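Odorant-binding protein (Phormia regina, PDB 5DIC) binds fatty acids such as palmitate in a largely apolar cavity and probably solubilises and carries them in the oral disk of the blowfly. Local coordinates at residues 50-53 against 54-58; 103-106 against 107-111. One frame throughout, in Å; residues are numbered along the deposited sequence.

Interaction 1: residues 50-53 against 54-58; sequences TCFF and EKIGT. With PLM (palmitic acid), chain B.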
# COMPACT_ATOMS: atom_id res chain seq x y z
N THR A 50 0.26 -4.16 4.50
CA THR A 50 1.22 -5.02 3.82
C THR A 50 0.53 -6.05 2.96
O THR A 50 0.88 -6.24 1.78
CB THR A 50 2.15 -5.65 4.88
OG1 THR A 50 2.85 -4.62 5.58
CG2 THR A 50 3.16 -6.54 4.29
N CYS A 51 -0.46 -6.72 3.54
CA CYS A 51 -1.27 -7.66 2.79
C CYS A 51 -1.89 -7.03 1.55
O CYS A 51 -1.89 -7.62 0.48
CB CYS A 51 -2.35 -8.24 3.69
SG CYS A 51 -3.52 -9.35 2.93
N PHE A 52 -2.43 -5.82 1.70
CA PHE A 52 -3.10 -5.18 0.59
C PHE A 52 -2.12 -5.01 -0.56
O PHE A 52 -2.44 -5.30 -1.71
CB PHE A 52 -3.72 -3.87 1.05
CG PHE A 52 -4.52 -3.19 -0.01
CD1 PHE A 52 -5.85 -3.52 -0.20
CD2 PHE A 52 -3.94 -2.26 -0.84
CE1 PHE A 52 -6.59 -2.92 -1.20
CE2 PHE A 52 -4.67 -1.66 -1.86
CZ PHE A 52 -5.99 -2.01 -2.02
N PHE A 53 -0.95 -4.47 -0.26
CA PHE A 53 0.06 -4.28 -1.30
C PHE A 53 0.58 -5.55 -1.90
O PHE A 53 0.93 -5.57 -3.09
CB PHE A 53 1.15 -3.33 -0.77
CG PHE A 53 0.61 -1.92 -0.58
CD1 PHE A 53 0.09 -1.21 -1.64
CD2 PHE A 53 0.57 -1.36 0.68
CE1 PHE A 53 -0.47 0.04 -1.45
CE2 PHE A 53 0.02 -0.11 0.89
CZ PHE A 53 -0.51 0.59 -0.18
N GLU A 54 0.59 -6.62 -1.12
CA GLU A 54 0.87 -7.94 -1.66
C GLU A 54 -0.24 -8.40 -2.63
O GLU A 54 0.04 -8.87 -3.74
CB GLU A 54 1.06 -8.96 -0.54
CG GLU A 54 2.30 -8.76 0.29
CD GLU A 54 2.35 -9.56 1.58
OE1 GLU A 54 1.31 -10.13 1.99
OE2 GLU A 54 3.45 -9.61 2.19
N LYS A 55 -1.50 -8.26 -2.21
CA LYS A 55 -2.59 -8.78 -3.02
C LYS A 55 -2.75 -8.02 -4.35
O LYS A 55 -3.23 -8.60 -5.31
CB LYS A 55 -3.90 -8.73 -2.25
CG LYS A 55 -4.01 -9.57 -1.02
CD LYS A 55 -3.84 -11.05 -1.25
CE LYS A 55 -3.94 -11.77 0.08
NZ LYS A 55 -3.63 -13.21 0.00
N ILE A 56 -2.38 -6.74 -4.37
CA ILE A 56 -2.45 -6.01 -5.64
C ILE A 56 -1.18 -6.18 -6.47
O ILE A 56 -1.10 -5.59 -7.54
CB ILE A 56 -2.82 -4.53 -5.46
CG1 ILE A 56 -1.71 -3.72 -4.78
CG2 ILE A 56 -4.12 -4.39 -4.68
CD1 ILE A 56 -1.91 -2.22 -4.88
N GLY A 57 -0.23 -7.00 -6.01
CA GLY A 57 0.91 -7.34 -6.82
C GLY A 57 2.06 -6.37 -6.74
O GLY A 57 3.02 -6.49 -7.52
N THR A 58 2.06 -5.44 -5.78
CA THR A 58 3.10 -4.44 -5.68
C THR A 58 4.23 -4.76 -4.70
O THR A 58 5.25 -4.08 -4.70
CB THR A 58 2.52 -3.04 -5.34
OG1 THR A 58 1.84 -3.05 -4.07
CG2 THR A 58 1.62 -2.52 -6.48
C1 PLM B . -5.99 -3.00 -7.58
O1 PLM B . -4.95 -2.67 -8.21
O2 PLM B . -6.25 -4.20 -7.34
C2 PLM B . -6.95 -1.99 -7.01
C3 PLM B . -6.44 -0.56 -7.12
C4 PLM B . -5.31 -0.29 -6.14
C5 PLM B . -5.11 1.21 -6.04
C6 PLM B . -3.81 1.54 -5.34
C7 PLM B . -2.64 1.31 -6.28
C8 PLM B . -1.43 1.88 -5.58
C9 PLM B . -0.22 1.16 -6.13
CA PLM B . 1.11 1.82 -5.78
CB PLM B . 1.99 1.04 -4.83
CC PLM B . 3.02 1.94 -4.14
CD PLM B . 3.05 1.68 -2.63
CE PLM B . 3.57 0.27 -2.26
CF PLM B . 3.71 0.11 -0.74
CG PLM B . 4.28 -1.22 -0.28

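Interaction 2: residues 103-106 against 107-111; sequences KIFE and CFEKA. With PLM (palmitic acid), chain B.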
# COMPACT_ATOMS: atom_id res chain seq x y z
N LYS A 103 6.45 0.97 6.40
CA LYS A 103 7.48 1.97 6.15
C LYS A 103 7.65 2.27 4.67
O LYS A 103 7.89 3.42 4.30
CB LYS A 103 8.79 1.57 6.81
CG LYS A 103 8.76 1.75 8.32
CD LYS A 103 10.10 1.40 8.94
CE LYS A 103 10.27 1.96 10.35
NZ LYS A 103 11.66 2.46 10.61
N ILE A 104 7.54 1.25 3.82
CA ILE A 104 7.60 1.51 2.37
C ILE A 104 6.42 2.38 1.94
O ILE A 104 6.59 3.37 1.21
CB ILE A 104 7.65 0.20 1.59
CG1 ILE A 104 8.92 -0.58 1.89
CG2 ILE A 104 7.57 0.48 0.09
CD1 ILE A 104 8.91 -2.00 1.40
N PHE A 105 5.24 2.03 2.41
CA PHE A 105 4.05 2.84 2.12
C PHE A 105 4.23 4.29 2.56
O PHE A 105 3.90 5.22 1.83
CB PHE A 105 2.83 2.19 2.80
CG PHE A 105 1.62 3.07 2.87
CD1 PHE A 105 0.84 3.30 1.74
CD2 PHE A 105 1.24 3.66 4.07
CE1 PHE A 105 -0.29 4.11 1.81
CE2 PHE A 105 0.10 4.45 4.16
CZ PHE A 105 -0.65 4.68 3.02
N GLU A 106 4.75 4.49 3.77
CA GLU A 106 4.96 5.85 4.26
C GLU A 106 5.92 6.64 3.39
O GLU A 106 5.71 7.83 3.14
CB GLU A 106 5.48 5.85 5.71
CG GLU A 106 4.48 5.39 6.80
CD GLU A 106 4.22 6.43 7.89
OE1 GLU A 106 3.40 7.34 7.65
OE2 GLU A 106 4.80 6.34 9.00
N CYS A 107 6.92 5.95 2.87
CA CYS A 107 7.88 6.59 1.98
C CYS A 107 7.20 7.01 0.68
O CYS A 107 7.41 8.13 0.20
CB CYS A 107 9.07 5.69 1.73
SG CYS A 107 10.38 6.38 0.68
N PHE A 108 6.37 6.14 0.11
CA PHE A 108 5.64 6.52 -1.11
C PHE A 108 4.68 7.69 -0.86
O PHE A 108 4.53 8.55 -1.71
CB PHE A 108 4.90 5.33 -1.71
CG PHE A 108 5.75 4.49 -2.62
CD1 PHE A 108 5.94 4.83 -3.96
CD2 PHE A 108 6.35 3.35 -2.15
CE1 PHE A 108 6.71 4.05 -4.79
CE2 PHE A 108 7.12 2.55 -2.99
CZ PHE A 108 7.30 2.92 -4.30
N GLU A 109 4.04 7.70 0.30
CA GLU A 109 3.15 8.80 0.64
C GLU A 109 3.94 10.10 0.75
O GLU A 109 3.45 11.16 0.36
CB GLU A 109 2.36 8.51 1.92
CG GLU A 109 1.22 7.52 1.74
CD GLU A 109 0.13 7.99 0.77
OE1 GLU A 109 -0.01 9.21 0.55
OE2 GLU A 109 -0.59 7.14 0.22
N LYS A 110 5.14 10.04 1.31
CA LYS A 110 5.99 11.22 1.39
C LYS A 110 6.36 11.70 -0.01
O LYS A 110 6.32 12.89 -0.29
CB LYS A 110 7.23 10.92 2.24
CG LYS A 110 8.21 12.06 2.34
CD LYS A 110 9.34 11.70 3.30
CE LYS A 110 10.19 12.90 3.70
NZ LYS A 110 10.73 12.75 5.08
N ALA A 111 6.70 10.76 -0.89
CA ALA A 111 7.03 11.09 -2.29
C ALA A 111 5.84 11.77 -2.97
O ALA A 111 6.00 12.76 -3.68
CB ALA A 111 7.46 9.85 -3.05
C1 PLM B . -5.99 -3.00 -7.58
O1 PLM B . -4.95 -2.67 -8.21
O2 PLM B . -6.25 -4.20 -7.34
C2 PLM B . -6.95 -1.99 -7.01
C3 PLM B . -6.44 -0.56 -7.12
C4 PLM B . -5.31 -0.29 -6.14
C5 PLM B . -5.11 1.21 -6.04
C6 PLM B . -3.81 1.54 -5.34
C7 PLM B . -2.64 1.31 -6.28
C8 PLM B . -1.43 1.88 -5.58
C9 PLM B . -0.22 1.16 -6.13
CA PLM B . 1.11 1.82 -5.78
CB PLM B . 1.99 1.04 -4.83
CC PLM B . 3.02 1.94 -4.14
CD PLM B . 3.05 1.68 -2.63
CE PLM B . 3.57 0.27 -2.26
CF PLM B . 3.71 0.11 -0.74
CG PLM B . 4.28 -1.22 -0.28

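Interaction 1: residues 50-53 against 54-58
The carbonyl O of Phe53 is gripped twice by Thr58. The backbone N of Thr58 donates to Phe53 O over 2.9 Å and lies nearly in line with the C=O bond, whereas Thr58 OG1, also 2.9 Å from Phe53 O, comes in from the flank at a C=O...O angle of 114°. That second bond depends on a torsion: OG1 sits between the backbone N and the carbonyl carbon of its own residue (chi1 61°), turning the hydroxyl to the helix and CG2 to palmitate. Gly57, first to leave helical angles and with positive phi, makes this a Schellman motif, whose two bonds are Thr58 N to Phe53 O and Gly57 N to Glu54 O.

The Phe53 ring lays one face against the ligand, with PLM CF 3.6 Å above the ring plane and over its centre. At the ring's edge stands Thr58 OG1, 3.5 Å from Phe53 CD1, and Ile56 CD1 packs against the same CD1 at 3.9 Å. Ile56 also sends its other branch to Phe52, CG2 lying 4.2 Å from the ring centroid in a CH-pi contact; this methyl meets the acid end of the ligand as well, 3.4 Å from PLM O2. Trimming Phe53 to an alanine is likely to open a gap beside the last four carbons of the palmitate tail and take from Ile56 CD1 one of its two aromatic neighbours.

Away from the ligand, Glu54 OE2 rests 3.7 Å from Thr50 CG2 while OE1 forms a salt bridge with Arg97. The chemistry is thus divided: polar bonds close the helix end, while the Phe53 ring and the methyls of Ile56 and Thr58 wall this palmitate, and Phe52 lies near a second one.

Interaction 2: residues 103-106 against 107-111
Packing between successive turns of one helix, 97-113, makes up this contact, whose inner side lines the fatty-acid cavity. Ile104 and Phe108 lie side by side and point the same way, Ile104 CG2 meeting the edge of the ring in its plane, 3.7 Å from Phe108 CE2. With CG1 beside the backbone N (chi1 -64°), Ile104 sets CG2 anti to that N, and this branch reaches the tail of the ligand as well, 3.7 Å from PLM CG. The Phe108 ring turns one face to the chain, with PLM CC 3.9 Å above its plane and over its centre, and its side chain also packs on Ala85 and Leu86 of helix 79-89.

The fold is the all-helical, disulfide-braced one of the PBP/GOBP odorant-binding proteins, and Cys107 joins this helix to helix 79-89 through its disulfide with Cys89.

One residue along on each turn, Phe105 and Glu109 pair differently. The Glu109 CG methylene sits over one face of the ring, toward its rim, in a CH-pi contact, 3.9 Å from the centroid of Phe105, while the carboxylate is turned 62° from the ring plane. The bend at chi2 (-62°) carries that carboxylate outside the rim, and OE2 meets Phe105 CE1 obliquely from beyond it at 3.4 Å. Beneath both pairs run regular helical bonds, among them Glu109 N to Phe105 O at 2.9 Å.

From the N terminus, helix 6-22 comes first, and the Cys19-Cys51 disulfide ties it to helix 43-55, on whose end interaction 1 lies. There the chain leaves the helix for the two-stranded antiparallel pair 59-60 and 63-64; the contact closes only the turn at the helix end. Helices 66-77 and 79-89 follow before helix 97-113 carries interaction 2, which turns no loop of its own. The two contacts are local and in series, neither nested nor crossed, with centres about 15 Å apart. They nevertheless meet in space: Phe53 CZ packs 3.6 Å from Phe105 CD1, and both border the same palmitate.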